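Local structure of hypothetical protein XCC0632 (2IQI) at residues P37-I48 with V59-T70. The protein is of unknown function but probably serves as an auxiliary lipoprotein component of an ABC-type transport system. Residues are numbered along the deposited sequence; the frame is centred on the assembly and turned at random.
Sequences PSAARIIDSPRI and VYHGAGWAQPAT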
ATOM      1  N   PRO A  37      -4.590   8.118  -0.131  1.00 43.41           N
ATOM      2  CA  PRO A  37      -3.135   8.191  -0.312  1.00 42.54           C
ATOM      3  C   PRO A  37      -2.789   9.322  -1.237  1.00 42.07           C
ATOM      4  O   PRO A  37      -3.575   9.659  -2.134  1.00 42.44           O
ATOM      5  CB  PRO A  37      -2.802   6.865  -0.973  1.00 42.12           C
ATOM      6  CG  PRO A  37      -3.919   5.954  -0.523  1.00 42.90           C
ATOM      7  CD  PRO A  37      -5.123   6.819  -0.572  1.00 43.35           C
ATOM      8  N   SER A  38      -1.644   9.933  -1.013  1.00 41.66           N
ATOM      9  CA  SER A  38      -1.218  11.023  -1.869  1.00 41.83           C
ATOM     10  C   SER A  38      -0.008  10.548  -2.672  1.00 42.20           C
ATOM     11  O   SER A  38       0.677   9.594  -2.235  1.00 42.64           O
ATOM     12  CB  SER A  38      -0.948  12.301  -1.064  1.00 41.19           C
ATOM     13  OG  SER A  38       0.060  12.097  -0.106  1.00 41.32           O
ATOM     14  N   ALA A  39       0.232  11.182  -3.832  1.00 41.70           N
ATOM     15  CA  ALA A  39       1.253  10.734  -4.775  1.00 41.50           C
ATOM     16  C   ALA A  39       1.395  11.633  -5.990  1.00 41.96           C
ATOM     17  O   ALA A  39       0.451  12.272  -6.400  1.00 42.20           O
ATOM     18  CB  ALA A  39       0.943   9.309  -5.242  1.00 40.72           C
ATOM     19  N   ALA A  40       2.573  11.632  -6.607  1.00 43.10           N
ATOM     20  CA  ALA A  40       2.740  12.275  -7.909  1.00 43.58           C
ATOM     21  C   ALA A  40       1.806  11.665  -8.956  1.00 45.04           C
ATOM     22  O   ALA A  40       1.499  10.453  -8.907  1.00 45.12           O
ATOM     23  CB  ALA A  40       4.141  12.180  -8.348  1.00 42.57           C
ATOM     24  N   ARG A  41       1.353  12.507  -9.894  1.00 46.65           N
ATOM     25  CA  ARG A  41       0.432  12.093 -10.965  1.00 48.47           C
ATOM     26  C   ARG A  41       0.851  10.838 -11.721  1.00 47.99           C
ATOM     27  O   ARG A  41       0.013  10.065 -12.159  1.00 47.65           O
ATOM     28  CB  ARG A  41       0.185  13.233 -11.947  1.00 49.35           C
ATOM     29  CG  ARG A  41      -1.212  13.784 -11.832  1.00 55.70           C
ATOM     30  CD  ARG A  41      -1.331  15.138 -12.504  1.00 66.12           C
ATOM     31  NE  ARG A  41      -2.426  15.880 -11.872  1.00 75.23           N
ATOM     32  CZ  ARG A  41      -3.097  16.892 -12.425  1.00 78.29           C
ATOM     33  NH1 ARG A  41      -2.795  17.312 -13.653  1.00 79.80           N
ATOM     34  NH2 ARG A  41      -4.079  17.480 -11.740  1.00 78.84           N
ATOM     35  N   ILE A  42       2.158  10.660 -11.859  1.00 48.24           N
ATOM     36  CA  ILE A  42       2.732   9.516 -12.526  1.00 49.00           C
ATOM     37  C   ILE A  42       2.428   8.164 -11.798  1.00 49.83           C
ATOM     38  O   ILE A  42       2.272   7.123 -12.447  1.00 49.52           O
ATOM     39  CB  ILE A  42       4.243   9.779 -12.766  1.00 48.82           C
ATOM     40  CG1 ILE A  42       4.833   8.830 -13.817  1.00 49.44           C
ATOM     41  CG2 ILE A  42       5.051   9.772 -11.442  1.00 48.96           C
ATOM     42  CD1 ILE A  42       6.066   9.425 -14.550  1.00 49.03           C
ATOM     43  N   ILE A  43       2.327   8.196 -10.466  1.00 50.68           N
ATOM     44  CA  ILE A  43       2.000   7.011  -9.674  1.00 51.82           C
ATOM     45  C   ILE A  43       0.492   6.839  -9.654  1.00 52.86           C
ATOM     46  O   ILE A  43      -0.046   5.729  -9.704  1.00 52.91           O
ATOM     47  CB  ILE A  43       2.443   7.194  -8.213  1.00 51.93           C
ATOM     48  CG1 ILE A  43       3.965   7.113  -8.080  1.00 51.20           C
ATOM     49  CG2 ILE A  43       1.764   6.171  -7.299  1.00 51.83           C
ATOM     50  CD1 ILE A  43       4.422   7.245  -6.639  1.00 49.31           C
ATOM     51  N   ASP A  44      -0.182   7.974  -9.573  1.00 54.01           N
ATOM     52  CA  ASP A  44      -1.613   8.038  -9.400  1.00 54.99           C
ATOM     53  C   ASP A  44      -2.330   7.984 -10.740  1.00 55.63           C
ATOM     54  O   ASP A  44      -3.302   8.714 -10.961  1.00 56.13           O
ATOM     55  CB  ASP A  44      -1.933   9.359  -8.706  1.00 55.44           C
ATOM     56  CG  ASP A  44      -3.256   9.344  -8.017  1.00 56.18           C
ATOM     57  OD1 ASP A  44      -3.803   8.237  -7.793  1.00 56.64           O
ATOM     58  OD2 ASP A  44      -3.743  10.453  -7.717  1.00 58.80           O
ATOM     59  N   SER A  45      -1.820   7.162 -11.653  1.00 55.58           N
ATOM     60  CA  SER A  45      -2.468   6.935 -12.910  1.00 55.64           C
ATOM     61  C   SER A  45      -2.853   5.446 -12.950  1.00 55.47           C
ATOM     62  O   SER A  45      -2.413   4.662 -12.099  1.00 55.45           O
ATOM     63  CB  SER A  45      -1.516   7.296 -14.037  1.00 55.92           C
ATOM     64  OG  SER A  45      -0.761   6.160 -14.439  1.00 59.14           O
ATOM     65  N   PRO A  46      -3.737   5.048 -13.879  1.00 55.12           N
ATOM     66  CA  PRO A  46      -3.855   3.605 -14.087  1.00 54.64           C
ATOM     67  C   PRO A  46      -2.666   2.978 -14.864  1.00 54.05           C
ATOM     68  O   PRO A  46      -2.654   1.755 -15.135  1.00 53.97           O
ATOM     69  CB  PRO A  46      -5.193   3.462 -14.837  1.00 54.29           C
ATOM     70  CG  PRO A  46      -5.356   4.745 -15.556  1.00 54.93           C
ATOM     71  CD  PRO A  46      -4.720   5.806 -14.676  1.00 55.35           C
ATOM     72  N   ARG A  47      -1.671   3.792 -15.206  1.00 52.85           N
ATOM     73  CA  ARG A  47      -0.565   3.256 -15.988  1.00 51.91           C
ATOM     74  C   ARG A  47       0.430   2.593 -15.078  1.00 50.03           C
ATOM     75  O   ARG A  47       0.445   2.839 -13.872  1.00 50.08           O
ATOM     76  CB  ARG A  47       0.105   4.337 -16.804  1.00 52.76           C
ATOM     77  CG  ARG A  47      -0.686   4.778 -17.987  1.00 55.33           C
ATOM     78  CD  ARG A  47       0.004   5.994 -18.471  1.00 61.48           C
ATOM     79  NE  ARG A  47      -0.902   6.920 -19.135  1.00 68.31           N
ATOM     80  CZ  ARG A  47      -0.525   8.119 -19.575  1.00 72.14           C
ATOM     81  NH1 ARG A  47       0.745   8.515 -19.406  1.00 73.21           N
ATOM     82  NH2 ARG A  47      -1.398   8.917 -20.191  1.00 72.32           N
ATOM     83  N   ILE A  48       1.245   1.723 -15.661  1.00 48.16           N
ATOM     84  CA  ILE A  48       2.162   0.907 -14.883  1.00 45.55           C
ATOM     85  C   ILE A  48       3.553   1.399 -15.115  1.00 45.31           C
ATOM     86  O   ILE A  48       4.081   1.292 -16.215  1.00 45.39           O
ATOM     87  CB  ILE A  48       2.066  -0.580 -15.237  1.00 44.75           C
ATOM     88  CG1 ILE A  48       0.612  -1.046 -15.163  1.00 41.67           C
ATOM     89  CG2 ILE A  48       2.988  -1.374 -14.304  1.00 43.88           C
ATOM     90  CD1 ILE A  48       0.382  -2.495 -15.388  1.00 41.71           C
ATOM     91  N   VAL A  59       6.503   3.661 -19.156  1.00 44.54           N
ATOM     92  CA  VAL A  59       5.261   2.952 -18.772  1.00 45.25           C
ATOM     93  C   VAL A  59       5.167   1.719 -19.630  1.00 46.12           C
ATOM     94  O   VAL A  59       5.616   1.754 -20.759  1.00 47.64           O
ATOM     95  CB  VAL A  59       3.961   3.811 -18.907  1.00 45.10           C
ATOM     96  CG1 VAL A  59       3.864   4.856 -17.777  1.00 44.18           C
ATOM     97  CG2 VAL A  59       3.839   4.474 -20.299  1.00 45.01           C
ATOM     98  N   TYR A  60       4.653   0.607 -19.126  1.00 46.97           N
ATOM     99  CA  TYR A  60       4.514  -0.543 -20.022  1.00 48.31           C
ATOM    100  C   TYR A  60       3.497  -0.150 -21.091  1.00 50.08           C
ATOM    101  O   TYR A  60       2.456   0.438 -20.775  1.00 50.23           O
ATOM    102  CB  TYR A  60       4.061  -1.805 -19.288  1.00 46.99           C
ATOM    103  CG  TYR A  60       5.141  -2.456 -18.463  1.00 46.10           C
ATOM    104  CD1 TYR A  60       6.200  -3.132 -19.068  1.00 45.71           C
ATOM    105  CD2 TYR A  60       5.101  -2.405 -17.078  1.00 44.26           C
ATOM    106  CE1 TYR A  60       7.196  -3.742 -18.290  1.00 46.01           C
ATOM    107  CE2 TYR A  60       6.081  -3.003 -16.307  1.00 44.10           C
ATOM    108  CZ  TYR A  60       7.124  -3.663 -16.904  1.00 44.16           C
ATOM    109  OH  TYR A  60       8.087  -4.242 -16.125  1.00 42.75           O
ATOM    110  N   HIS A  61       3.793  -0.421 -22.354  1.00 52.19           N
ATOM    111  CA  HIS A  61       2.774  -0.143 -23.361  1.00 54.41           C
ATOM    112  C   HIS A  61       1.768  -1.291 -23.487  1.00 53.74           C
ATOM    113  O   HIS A  61       2.126  -2.458 -23.366  1.00 53.32           O
ATOM    114  CB  HIS A  61       3.385   0.335 -24.687  1.00 55.48           C
ATOM    115  CG  HIS A  61       3.836   1.767 -24.637  1.00 61.67           C
ATOM    116  ND1 HIS A  61       5.132   2.136 -24.318  1.00 66.51           N
ATOM    117  CD2 HIS A  61       3.147   2.927 -24.802  1.00 66.36           C
ATOM    118  CE1 HIS A  61       5.230   3.457 -24.322  1.00 68.34           C
ATOM    119  NE2 HIS A  61       4.039   3.961 -24.607  1.00 69.47           N
ATOM    120  N   GLY A  62       0.499  -0.941 -23.646  1.00 53.44           N
ATOM    121  CA  GLY A  62      -0.545  -1.961 -23.792  1.00 53.98           C
ATOM    122  C   GLY A  62      -0.844  -2.769 -22.537  1.00 53.73           C
ATOM    123  O   GLY A  62      -1.380  -3.892 -22.604  1.00 54.51           O
ATOM    124  N   ALA A  63      -0.484  -2.196 -21.390  1.00 52.75           N
ATOM    125  CA  ALA A  63      -0.839  -2.732 -20.085  1.00 51.41           C
ATOM    126  C   ALA A  63      -1.288  -1.577 -19.187  1.00 50.40           C
ATOM    127  O   ALA A  63      -0.764  -0.469 -19.297  1.00 50.56           O
ATOM    128  CB  ALA A  63       0.336  -3.458 -19.489  1.00 51.29           C
ATOM    129  N   GLY A  64      -2.268  -1.821 -18.321  1.00 49.04           N
ATOM    130  CA  GLY A  64      -2.639  -0.833 -17.303  1.00 47.00           C
ATOM    131  C   GLY A  64      -3.305  -1.497 -16.120  1.00 45.91           C
ATOM    132  O   GLY A  64      -3.606  -2.696 -16.163  1.00 45.62           O
ATOM    133  N   TRP A  65      -3.557  -0.703 -15.082  1.00 45.03           N
ATOM    134  CA  TRP A  65      -4.247  -1.129 -13.850  1.00 43.88           C
ATOM    135  C   TRP A  65      -5.784  -0.834 -13.886  1.00 44.30           C
ATOM    136  O   TRP A  65      -6.185   0.241 -14.319  1.00 44.80           O
ATOM    137  CB  TRP A  65      -3.683  -0.348 -12.669  1.00 42.39           C
ATOM    138  CG  TRP A  65      -2.245  -0.538 -12.285  1.00 41.36           C
ATOM    139  CD1 TRP A  65      -1.315   0.448 -12.126  1.00 39.94           C
ATOM    140  CD2 TRP A  65      -1.579  -1.766 -11.975  1.00 39.97           C
ATOM    141  NE1 TRP A  65      -0.110  -0.089 -11.744  1.00 39.36           N
ATOM    142  CE2 TRP A  65      -0.244  -1.448 -11.651  1.00 39.22           C
ATOM    143  CE3 TRP A  65      -1.970  -3.110 -11.969  1.00 40.78           C
ATOM    144  CZ2 TRP A  65       0.694  -2.419 -11.321  1.00 39.18           C
ATOM    145  CZ3 TRP A  65      -1.043  -4.072 -11.623  1.00 40.06           C
ATOM    146  CH2 TRP A  65       0.274  -3.721 -11.304  1.00 40.07           C
ATOM    147  N   ALA A  66      -6.621  -1.754 -13.393  1.00 43.90           N
ATOM    148  CA  ALA A  66      -8.064  -1.512 -13.221  1.00 44.03           C
ATOM    149  C   ALA A  66      -8.424  -0.217 -12.460  1.00 44.76           C
ATOM    150  O   ALA A  66      -9.420   0.451 -12.760  1.00 45.66           O
ATOM    151  CB  ALA A  66      -8.702  -2.696 -12.520  1.00 43.40           C
ATOM    152  N   GLN A  67      -7.629   0.115 -11.446  1.00 44.74           N
ATOM    153  CA  GLN A  67      -7.807   1.334 -10.663  1.00 43.90           C
ATOM    154  C   GLN A  67      -6.471   2.041 -10.711  1.00 42.78           C
ATOM    155  O   GLN A  67      -5.476   1.377 -10.907  1.00 42.50           O
ATOM    156  CB  GLN A  67      -8.046   0.998  -9.190  1.00 43.90           C
ATOM    157  CG  GLN A  67      -9.391   0.537  -8.829  1.00 45.36           C
ATOM    158  CD  GLN A  67      -9.421  -0.033  -7.430  1.00 47.45           C
ATOM    159  OE1 GLN A  67      -8.745  -1.023  -7.133  1.00 46.44           O
ATOM    160  NE2 GLN A  67     -10.223   0.576  -6.563  1.00 48.35           N
ATOM    161  N   PRO A  68      -6.436   3.369 -10.445  1.00 41.87           N
ATOM    162  CA  PRO A  68      -5.137   3.984 -10.181  1.00 40.83           C
ATOM    163  C   PRO A  68      -4.495   3.387  -8.938  1.00 40.69           C
ATOM    164  O   PRO A  68      -5.190   2.836  -8.075  1.00 40.48           O
ATOM    165  CB  PRO A  68      -5.482   5.445  -9.931  1.00 41.00           C
ATOM    166  CG  PRO A  68      -6.857   5.630 -10.451  1.00 41.45           C
ATOM    167  CD  PRO A  68      -7.550   4.336 -10.344  1.00 41.15           C
ATOM    168  N   ALA A  69      -3.173   3.504  -8.854  1.00 40.92           N
ATOM    169  CA  ALA A  69      -2.368   2.758  -7.893  1.00 40.54           C
ATOM    170  C   ALA A  69      -2.657   3.144  -6.446  1.00 40.73           C
ATOM    171  O   ALA A  69      -2.756   2.282  -5.574  1.00 41.13           O
ATOM    172  CB  ALA A  69      -0.916   2.901  -8.212  1.00 40.38           C
ATOM    173  N   THR A  70      -2.835   4.429  -6.201  1.00 40.67           N
ATOM    174  CA  THR A  70      -3.317   4.920  -4.910  1.00 40.72           C
ATOM    175  C   THR A  70      -4.661   4.341  -4.526  1.00 40.89           C
ATOM    176  O   THR A  70      -4.880   4.077  -3.361  1.00 42.11           O
ATOM    177  CB  THR A  70      -3.459   6.446  -4.915  1.00 40.70           C
ATOM    178  OG1 THR A  70      -4.384   6.812  -5.934  1.00 40.19           O
ATOM    179  CG2 THR A  70      -2.137   7.081  -5.269  1.00 40.90           C
TER
HETATM  180  O   HOH W   1       2.455   1.748 -11.617  1.00 40.91           O
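Pro46 O receives the backbone N-H of Trp65 across 2.6 Å, almost straight at 174°. Two residues on, Ile48 O takes the N-H of Tyr60 at 3.0 Å. These bonds tie the loop between strands 31-34 and 49-51 to Tyr60, just after strand 58-59, and to Trp65, the last residue of strand 63-65. Strands 49-51 and 58-59 pair antiparallel, and the Ile48-Tyr60 bond joins the residues just outside that pair. Ser45 helps to shape the loop side: its OG accepts from Arg47 N at 2.7 Å, closing an ST turn just before Ile48.

Ile48 illustrates how one branched side chain can serve two aromatic partners. With CG1 beside the backbone N (chi1 -52°) and anti to the carbonyl carbon, that branch lies over one face of the Trp65 indole, 3.6 Å from the centroid of the five-membered ring, a CH-pi contact. The other branch, CG2, meets the edge of the Tyr60 ring, 3.6 Å from CD2. A water in the plane of the indole accepts from Trp65 NE1 and donates to Arg47 O. Phe162 of helix 155-185 packs edge-to-face with Trp65, and Tyr60 OH is hydrogen-bonded to Ser112 OG.

At the start of helix 69-82, Pro68 occupies the N-cap position; its CA makes a CA-H...O contact with Ser45 O (3.4 Å). Ile43 CG2 lies 4.3 Å from Ala69 CB.

The two backbone bonds hold the end of the loop, at Pro46 and Ile48, against 59-70, while the CH-pi contact and the water bridge engage different parts of one indole, together probably limiting its rotation.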